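Local coordinates for protein anti-sigma-I factor RsgI3 (Clostridium thermocellum, PDB 6QE7) that binds pectin through paired extracellular PA14 domains and probably senses polysaccharide to release the sigma factor SigI3, which it otherwise holds inactive, at residues G42-S47 with Q113-A118; T66-G71 with M109-H114. All coordinates share one frame; numbering follows the deposited sequence.

Contact 1. Residues G42-S47 with Q113-A118; sequences GKDTYS and QHVRAA. With CA (calcium ion), chain D; CA (calcium ion), chain E.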
ATOM      1  N   GLY A  42      -3.054 -13.231  -4.132  1.00 30.34           N
ATOM      2  CA  GLY A  42      -3.033 -13.322  -5.616  1.00 32.25           C
ATOM      3  C   GLY A  42      -1.657 -13.390  -6.254  1.00 27.68           C
ATOM      4  O   GLY A  42      -0.695 -12.795  -5.734  1.00 29.65           O
ATOM      5  N   LYS A  43      -1.590 -13.990  -7.445  1.00 33.66           N
ATOM      6  CA  LYS A  43      -0.394 -14.017  -8.315  1.00 30.63           C
ATOM      7  C   LYS A  43       0.101 -12.606  -8.515  1.00 29.85           C
ATOM      8  O   LYS A  43      -0.692 -11.727  -8.865  1.00 27.73           O
ATOM      9  CB  LYS A  43      -0.648 -14.533  -9.726  1.00 28.53           C
ATOM     10  CG  LYS A  43       0.616 -15.012 -10.431  1.00 35.66           C
ATOM     11  CD  LYS A  43       0.304 -15.506 -11.866  1.00 37.94           C
ATOM     12  CE  LYS A  43       1.472 -15.458 -12.804  1.00 36.23           C
ATOM     13  NZ  LYS A  43       2.542 -16.389 -12.359  1.00 36.07           N
ATOM     14  N   ASP A  44       1.381 -12.427  -8.267  1.00 29.21           N
ATOM     15  CA  ASP A  44       2.140 -11.198  -8.572  1.00 28.61           C
ATOM     16  C   ASP A  44       1.850 -10.074  -7.548  1.00 25.54           C
ATOM     17  O   ASP A  44       0.825 -10.103  -6.831  1.00 24.08           O
ATOM     18  CB  ASP A  44       1.949 -10.735 -10.026  1.00 28.74           C
ATOM     19  CG  ASP A  44       2.495 -11.666 -11.096  1.00 34.16           C
ATOM     20  OD1 ASP A  44       3.335 -12.467 -10.736  1.00 31.51           O
ATOM     21  OD2 ASP A  44       2.052 -11.579 -12.315  1.00 35.52           O
ATOM     22  N   THR A  45       2.800  -9.117  -7.511  1.00 24.29           N
ATOM     23  CA  THR A  45       2.785  -7.875  -6.701  1.00 27.18           C
ATOM     24  C   THR A  45       2.313  -8.194  -5.283  1.00 26.82           C
ATOM     25  O   THR A  45       1.225  -7.765  -4.921  1.00 21.96           O
ATOM     26  CB  THR A  45       1.879  -6.830  -7.369  1.00 25.83           C
ATOM     27  OG1 THR A  45       0.628  -7.475  -7.538  1.00 26.87           O
ATOM     28  CG2 THR A  45       2.352  -6.357  -8.718  1.00 29.45           C
ATOM     29  N   TYR A  46       3.130  -8.886  -4.483  1.00 20.68           N
ATOM     30  CA  TYR A  46       2.815  -9.135  -3.089  1.00 21.73           C
ATOM     31  C   TYR A  46       4.062  -8.826  -2.273  1.00 21.93           C
ATOM     32  O   TYR A  46       5.158  -8.642  -2.890  1.00 25.56           O
ATOM     33  CB  TYR A  46       2.204 -10.522  -2.847  1.00 21.45           C
ATOM     34  CG  TYR A  46       2.973 -11.727  -3.326  1.00 23.36           C
ATOM     35  CD1 TYR A  46       3.922 -12.314  -2.530  1.00 23.84           C
ATOM     36  CD2 TYR A  46       2.649 -12.385  -4.520  1.00 24.24           C
ATOM     37  CE1 TYR A  46       4.603 -13.465  -2.913  1.00 26.89           C
ATOM     38  CE2 TYR A  46       3.224 -13.602  -4.856  1.00 22.55           C
ATOM     39  CZ  TYR A  46       4.252 -14.114  -4.086  1.00 26.63           C
ATOM     40  OH  TYR A  46       4.901 -15.285  -4.417  1.00 26.84           O
ATOM     41  N   SER A  47       3.842  -8.680  -0.964  1.00 26.79           N
ATOM     42  CA  SER A  47       4.906  -8.330  -0.006  1.00 24.61           C
ATOM     43  C   SER A  47       4.641  -8.996   1.330  1.00 28.72           C
ATOM     44  O   SER A  47       3.486  -9.286   1.639  1.00 29.60           O
ATOM     45  CB  SER A  47       5.143  -6.837   0.118  1.00 22.74           C
ATOM     46  OG  SER A  47       3.969  -6.097   0.471  1.00 22.14           O
ATOM     47  N   GLN A 113       7.639  -9.610  -4.154  1.00 26.05           N
ATOM     48  CA  GLN A 113       7.498 -10.211  -5.492  1.00 24.75           C
ATOM     49  C   GLN A 113       6.848  -9.205  -6.440  1.00 25.49           C
ATOM     50  O   GLN A 113       5.770  -8.575  -6.100  1.00 26.13           O
ATOM     51  CB  GLN A 113       6.639 -11.485  -5.365  1.00 24.27           C
ATOM     52  CG  GLN A 113       5.860 -11.807  -6.647  1.00 26.35           C
ATOM     53  CD  GLN A 113       6.671 -12.386  -7.765  1.00 27.20           C
ATOM     54  OE1 GLN A 113       7.827 -12.034  -7.985  1.00 31.08           O
ATOM     55  NE2 GLN A 113       6.100 -13.406  -8.420  1.00 27.77           N
ATOM     56  N   HIS A 114       7.459  -9.084  -7.603  1.00 28.39           N
ATOM     57  CA  HIS A 114       6.878  -8.321  -8.724  1.00 28.27           C
ATOM     58  C   HIS A 114       6.126  -9.311  -9.621  1.00 26.98           C
ATOM     59  O   HIS A 114       4.911  -9.427  -9.441  1.00 27.96           O
ATOM     60  CB  HIS A 114       7.921  -7.434  -9.439  1.00 29.37           C
ATOM     61  CG  HIS A 114       7.309  -6.578 -10.504  1.00 33.94           C
ATOM     62  ND1 HIS A 114       7.903  -6.418 -11.717  1.00 33.93           N
ATOM     63  CD2 HIS A 114       6.096  -5.941 -10.578  1.00 33.75           C
ATOM     64  CE1 HIS A 114       7.116  -5.696 -12.515  1.00 37.08           C
ATOM     65  NE2 HIS A 114       5.986  -5.383 -11.824  1.00 34.61           N
ATOM     66  N   VAL A 115       6.838 -10.017 -10.500  1.00 26.28           N
ATOM     67  CA  VAL A 115       6.241 -10.964 -11.474  1.00 30.59           C
ATOM     68  C   VAL A 115       7.084 -12.236 -11.611  1.00 31.55           C
ATOM     69  O   VAL A 115       8.120 -12.402 -10.950  1.00 23.67           O
ATOM     70  CB  VAL A 115       6.051 -10.264 -12.833  1.00 30.33           C
ATOM     71  CG1 VAL A 115       5.043  -9.084 -12.777  1.00 29.30           C
ATOM     72  CG2 VAL A 115       7.366  -9.839 -13.453  1.00 30.40           C
ATOM     73  N   ARG A 116       6.601 -13.167 -12.428  1.00 38.82           N
ATOM     74  CA  ARG A 116       7.374 -14.406 -12.661  1.00 31.25           C
ATOM     75  C   ARG A 116       7.636 -15.088 -11.324  1.00 33.05           C
ATOM     76  O   ARG A 116       6.649 -15.405 -10.583  1.00 35.11           O
ATOM     77  CB  ARG A 116       8.612 -14.035 -13.447  1.00 30.26           C
ATOM     78  CG  ARG A 116       8.166 -13.286 -14.695  1.00 35.42           C
ATOM     79  CD  ARG A 116       9.214 -13.330 -15.766  1.00 41.30           C
ATOM     80  NE  ARG A 116       8.767 -12.499 -16.885  1.00 46.76           N
ATOM     81  CZ  ARG A 116       8.951 -12.790 -18.166  1.00 49.11           C
ATOM     82  NH1 ARG A 116       9.566 -13.906 -18.509  1.00 56.86           N
ATOM     83  NH2 ARG A 116       8.571 -11.936 -19.096  1.00 45.26           N
ATOM     84  N   ALA A 117       8.861 -15.494 -11.110  1.00 31.72           N
ATOM     85  CA  ALA A 117       9.206 -16.402  -9.997  1.00 32.67           C
ATOM     86  C   ALA A 117       9.220 -15.622  -8.686  1.00 26.87           C
ATOM     87  O   ALA A 117       9.420 -14.414  -8.708  1.00 27.77           O
ATOM     88  CB  ALA A 117      10.531 -17.038 -10.303  1.00 32.01           C
ATOM     89  N   ALA A 118       9.016 -16.287  -7.557  1.00 30.20           N
ATOM     90  CA  ALA A 118       8.996 -15.661  -6.208  1.00 27.01           C
ATOM     91  C   ALA A 118       9.626 -16.627  -5.193  1.00 28.69           C
ATOM     92  O   ALA A 118       9.198 -17.830  -5.162  1.00 28.01           O
ATOM     93  CB  ALA A 118       7.563 -15.260  -5.846  1.00 25.01           C
TER
HETATM   94 CA    CA D 401       9.680 -12.194  -9.263  1.00 30.91          CA
HETATM   95 CA    CA E 402      -0.902  -8.393  -5.939  1.00 27.77          CA
HETATM   96  O   HOH W   1      -0.996 -10.498  -4.686  1.00 28.46           O
HETATM   97  O   HOH W   2       4.089 -14.820 -10.614  1.00 26.94           O
HETATM   98  O   HOH W   3      -1.610  -9.566  -7.966  1.00 25.57           O
HETATM   99  O   HOH W   4       3.412 -14.666  -8.130  1.00 28.09           O
HETATM  100  O   HOH W   5       3.867 -12.883 -13.671  1.00 37.95           O
HETATM  101  O   HOH W   6      10.573 -10.480 -11.214  1.00 33.18           O
HETATM  102  O   HOH W   7      11.541 -12.653 -11.225  1.00 33.84           O
HETATM  103  O   HOH W   8      -3.351  -8.664  -5.763  1.00 28.26           O
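Tyr-46 turns one face of its ring to the aliphatic part of Gln-113. CB of Gln-113 lies 3.8 Å from the centroid of the Tyr-46 ring, almost on the normal, in a CH-pi contact, while CG sits closer to the CE2 side. A bend in the Gln-113 chain (chi2 75°) sends the amide away from the ring, with the two planes 65° apart. OE1 of Gln-113 can then bind a calcium ion at 2.3 Å, a site shared with the carbonyl oxygens of Val-115 and Ala-117. NE2 of Gln-113 donates to Arg-116 O at 3.0 Å; the acceptor lies in the amide plane, which helps to fix the rotation that points OE1 at the metal. Past the ring, Ala-118 CB lies beside Tyr-46 OH, whose hydrogen bond goes to Gly-35 O. Where strand 46-51 pairs with the end of strand 105-113, Thr-45 and Tyr-46 both face Gln-113, forming a G1 beta bulge. Thr-45 takes a left-handed backbone conformation, and its N bonds to His-114 O at 2.9 Å, nearly straight and on a lone pair. Tyr-46 N bonds to Gln-113 O (3.1 Å) and Gln-113 N to Tyr-46 O (2.9 Å). The bulge presents O and OG1 of Thr-45, with Asp-44 O, to a second calcium ion that Asn-12 also binds. Asp-44 reaches across instead: its OD1 lies 3.4 Å from Val-115 CA, and the two side chains cross at a slant, OD2 nearest CG1. Water 5 donates to Asp-44 OD2 and accepts from Arg-116 N; water 4 joins Asp-44 N to Gln-113 NE2.

Contact 2. Residues T66-G71 with M109-H114; sequences TVTDDG and MEYYQH. With CA (calcium ion), chain D.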
ATOM      1  N   THR A  66      20.443 -13.224   2.445  1.00 27.65           N
ATOM      2  CA  THR A  66      19.087 -13.281   1.874  1.00 29.55           C
ATOM      3  C   THR A  66      19.266 -13.819   0.466  1.00 28.00           C
ATOM      4  O   THR A  66      20.209 -13.460  -0.199  1.00 30.83           O
ATOM      5  CB  THR A  66      18.401 -11.914   1.919  1.00 30.12           C
ATOM      6  OG1 THR A  66      19.122 -10.989   1.094  1.00 23.34           O
ATOM      7  CG2 THR A  66      18.290 -11.351   3.316  1.00 32.88           C
ATOM      8  N   VAL A  67      18.424 -14.757   0.078  1.00 30.76           N
ATOM      9  CA  VAL A  67      18.315 -15.124  -1.350  1.00 32.84           C
ATOM     10  C   VAL A  67      16.842 -14.899  -1.684  1.00 32.97           C
ATOM     11  O   VAL A  67      16.007 -15.611  -1.108  1.00 27.33           O
ATOM     12  CB  VAL A  67      18.743 -16.593  -1.604  1.00 32.35           C
ATOM     13  CG1 VAL A  67      18.760 -16.894  -3.084  1.00 36.15           C
ATOM     14  CG2 VAL A  67      20.101 -16.877  -1.012  1.00 39.59           C
ATOM     15  N   THR A  68      16.559 -13.958  -2.573  1.00 29.97           N
ATOM     16  CA  THR A  68      15.200 -13.442  -2.830  1.00 29.25           C
ATOM     17  C   THR A  68      15.018 -13.231  -4.311  1.00 29.02           C
ATOM     18  O   THR A  68      15.948 -12.771  -5.006  1.00 24.47           O
ATOM     19  CB  THR A  68      14.879 -12.137  -2.111  1.00 27.42           C
ATOM     20  OG1 THR A  68      15.832 -11.059  -2.290  1.00 24.55           O
ATOM     21  CG2 THR A  68      14.742 -12.363  -0.629  1.00 28.89           C
ATOM     22  N   ASP A  69      13.765 -13.417  -4.691  1.00 29.76           N
ATOM     23  CA  ASP A  69      13.184 -12.859  -5.917  1.00 32.78           C
ATOM     24  C   ASP A  69      11.786 -12.402  -5.519  1.00 29.35           C
ATOM     25  O   ASP A  69      11.001 -13.300  -5.187  1.00 27.13           O
ATOM     26  CB  ASP A  69      13.224 -13.915  -7.022  1.00 34.71           C
ATOM     27  CG  ASP A  69      12.471 -13.471  -8.256  1.00 32.62           C
ATOM     28  OD1 ASP A  69      11.663 -12.474  -8.154  1.00 27.42           O
ATOM     29  OD2 ASP A  69      12.716 -14.074  -9.295  1.00 33.41           O
ATOM     30  N   ASP A  70      11.482 -11.054  -5.477  1.00 25.91           N
ATOM     31  CA  ASP A  70      12.386  -9.995  -5.915  1.00 28.08           C
ATOM     32  C   ASP A  70      13.191  -9.399  -4.769  1.00 27.38           C
ATOM     33  O   ASP A  70      14.179  -9.999  -4.355  1.00 33.77           O
ATOM     34  CB  ASP A  70      11.644  -8.910  -6.676  1.00 28.17           C
ATOM     35  CG  ASP A  70      11.086  -9.488  -7.970  1.00 27.78           C
ATOM     36  OD1 ASP A  70      10.042 -10.245  -7.877  1.00 30.20           O
ATOM     37  OD2 ASP A  70      11.618  -9.148  -9.044  1.00 29.28           O
ATOM     38  N   GLY A  71      12.786  -8.264  -4.248  1.00 28.85           N
ATOM     39  CA  GLY A  71      13.713  -7.425  -3.476  1.00 27.60           C
ATOM     40  C   GLY A  71      13.605  -7.690  -2.000  1.00 26.24           C
ATOM     41  O   GLY A  71      12.738  -8.460  -1.522  1.00 25.48           O
ATOM     42  N   MET A 109      12.776  -8.437   8.212  1.00 27.97           N
ATOM     43  CA  MET A 109      13.065  -8.699   6.822  1.00 25.39           C
ATOM     44  C   MET A 109      11.807  -8.352   6.042  1.00 26.70           C
ATOM     45  O   MET A 109      10.758  -8.913   6.340  1.00 22.52           O
ATOM     46  CB  MET A 109      13.475 -10.157   6.625  1.00 26.20           C
ATOM     47  CG  MET A 109      13.634 -10.488   5.187  1.00 30.26           C
ATOM     48  SD  MET A 109      14.504 -12.100   4.995  1.00 32.51           S
ATOM     49  CE  MET A 109      14.324 -12.408   3.237  1.00 30.22           C
ATOM     50  N   GLU A 110      11.967  -7.432   5.081  1.00 31.81           N
ATOM     51  CA  GLU A 110      10.908  -6.995   4.135  1.00 26.54           C
ATOM     52  C   GLU A 110      11.265  -7.596   2.804  1.00 25.47           C
ATOM     53  O   GLU A 110      12.451  -7.672   2.480  1.00 24.92           O
ATOM     54  CB  GLU A 110      10.804  -5.461   4.101  1.00 26.60           C
ATOM     55  CG  GLU A 110      10.185  -4.954   5.387  1.00 24.97           C
ATOM     56  CD  GLU A 110      10.019  -3.439   5.492  1.00 23.55           C
ATOM     57  OE1 GLU A 110      10.487  -2.753   4.633  1.00 23.26           O
ATOM     58  OE2 GLU A 110       9.338  -3.013   6.392  1.00 29.06           O
ATOM     59  N   TYR A 111      10.247  -8.094   2.116  1.00 23.80           N
ATOM     60  CA  TYR A 111      10.402  -8.862   0.881  1.00 21.55           C
ATOM     61  C   TYR A 111       9.309  -8.406  -0.064  1.00 24.53           C
ATOM     62  O   TYR A 111       8.184  -8.180   0.447  1.00 23.80           O
ATOM     63  CB  TYR A 111      10.275 -10.361   1.238  1.00 24.52           C
ATOM     64  CG  TYR A 111       9.925 -11.166   0.022  1.00 27.03           C
ATOM     65  CD1 TYR A 111      10.890 -11.498  -0.905  1.00 27.28           C
ATOM     66  CD2 TYR A 111       8.612 -11.444  -0.273  1.00 29.10           C
ATOM     67  CE1 TYR A 111      10.581 -12.133  -2.086  1.00 26.98           C
ATOM     68  CE2 TYR A 111       8.284 -12.087  -1.442  1.00 33.90           C
ATOM     69  CZ  TYR A 111       9.260 -12.416  -2.349  1.00 29.28           C
ATOM     70  OH  TYR A 111       8.912 -13.061  -3.479  1.00 34.55           O
ATOM     71  N   TYR A 112       9.533  -8.445  -1.384  1.00 23.95           N
ATOM     72  CA  TYR A 112       8.386  -8.363  -2.298  1.00 25.22           C
ATOM     73  C   TYR A 112       8.713  -9.168  -3.556  1.00 23.96           C
ATOM     74  O   TYR A 112       9.862  -9.480  -3.873  1.00 26.09           O
ATOM     75  CB  TYR A 112       8.062  -6.910  -2.631  1.00 22.61           C
ATOM     76  CG  TYR A 112       8.939  -6.317  -3.706  1.00 24.68           C
ATOM     77  CD1 TYR A 112      10.173  -5.765  -3.422  1.00 25.29           C
ATOM     78  CD2 TYR A 112       8.511  -6.260  -5.028  1.00 23.31           C
ATOM     79  CE1 TYR A 112      10.973  -5.196  -4.418  1.00 30.44           C
ATOM     80  CE2 TYR A 112       9.269  -5.651  -6.026  1.00 27.00           C
ATOM     81  CZ  TYR A 112      10.509  -5.099  -5.728  1.00 30.02           C
ATOM     82  OH  TYR A 112      11.276  -4.611  -6.738  1.00 30.77           O
ATOM     83  N   GLN A 113       7.639  -9.610  -4.154  1.00 26.05           N
ATOM     84  CA  GLN A 113       7.498 -10.211  -5.492  1.00 24.75           C
ATOM     85  C   GLN A 113       6.848  -9.205  -6.440  1.00 25.49           C
ATOM     86  O   GLN A 113       5.770  -8.575  -6.100  1.00 26.13           O
ATOM     87  CB  GLN A 113       6.639 -11.485  -5.365  1.00 24.27           C
ATOM     88  CG  GLN A 113       5.860 -11.807  -6.647  1.00 26.35           C
ATOM     89  CD  GLN A 113       6.671 -12.386  -7.765  1.00 27.20           C
ATOM     90  OE1 GLN A 113       7.827 -12.034  -7.985  1.00 31.08           O
ATOM     91  NE2 GLN A 113       6.100 -13.406  -8.420  1.00 27.77           N
ATOM     92  N   HIS A 114       7.459  -9.084  -7.603  1.00 28.39           N
ATOM     93  CA  HIS A 114       6.878  -8.321  -8.724  1.00 28.27           C
ATOM     94  C   HIS A 114       6.126  -9.311  -9.621  1.00 26.98           C
ATOM     95  O   HIS A 114       4.911  -9.427  -9.441  1.00 27.96           O
ATOM     96  CB  HIS A 114       7.921  -7.434  -9.439  1.00 29.37           C
ATOM     97  CG  HIS A 114       7.309  -6.578 -10.504  1.00 33.94           C
ATOM     98  ND1 HIS A 114       7.903  -6.418 -11.717  1.00 33.93           N
ATOM     99  CD2 HIS A 114       6.096  -5.941 -10.578  1.00 33.75           C
ATOM    100  CE1 HIS A 114       7.116  -5.696 -12.515  1.00 37.08           C
ATOM    101  NE2 HIS A 114       5.986  -5.383 -11.824  1.00 34.61           N
TER
HETATM  102 CA    CA D 401       9.680 -12.194  -9.263  1.00 30.91          CA
HETATM  103  O   HOH W   7      11.541 -12.653 -11.225  1.00 33.84           O
HETATM  104  O   HOH W   6      10.573 -10.480 -11.214  1.00 33.18           O
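The paired aspartates of the PA14 calcium site, Asp-69 and Asp-70, joined by a cis peptide bond, a feature also known from the PA14 adhesins of yeast, meet the end of strand 105-113. Each gives one carboxylate oxygen to the same calcium ion, OD1 of Asp-69 at 2.3 Å and OD1 of Asp-70 at 2.4 Å. Asp-70 OD1 also accepts the backbone N of His-114 at 2.8 Å, in a bond that is almost straight (176°) but comes from above the carboxylate plane. The OD2 oxygens each accept a hydrogen bond from a metal-bound water (water 7 for Asp-69, water 6 for Asp-70), and Asp-70 OD2 is held further by Gln-88 N. Asp-70 and Gly-71 both face Tyr-112, making a classic beta bulge: Tyr-112 O receives Asp-70 N at 2.8 Å and, weakly, Gly-71 N, while Tyr-112 N bonds to Gly-71 O. Asp-70 CB and Gly-71 N lie over one face of the Tyr-112 ring. Tyr-111 goes the other way. With CG anti to its N (chi1 159°), the ring points its hydroxyl at the peptide before Asp-70, and OH donates to Asp-69 O at 2.7 Å, at the ring edge. Further back, strands 60-69 and 105-113 belong to different sheets of the domain. Between them Met-109, extended beyond CG, brings CE to 3.9 Å from Thr-68 CG2, with Thr-66 CG2 slightly farther off.

Contacts 1 and 2 share Gln-113 and His-114, and their centres are 10 Å apart. Together they enclose one calcium ion: 66-71 supplies two carboxylates, and the loop 113-118 supplies an amide oxygen and two carbonyls. Ala-117 O and Asp-69 OD1, both ligands, are 3.0 Å apart. The second calcium ion, reached by contact 1 only and bound also by Asn-12, lies 11.7 Å from the first, with the bulge at Thr-45 between strand 105-113 and that metal. Ala-118 CB also touches both tyrosine hydroxyls, coming within 3.5 Å of Tyr-111 OH. Waters 6 and 7 complete the shared site; in yeast PA14 adhesins sugar hydroxyls bind the equivalent calcium directly; whether pectin does so here is open.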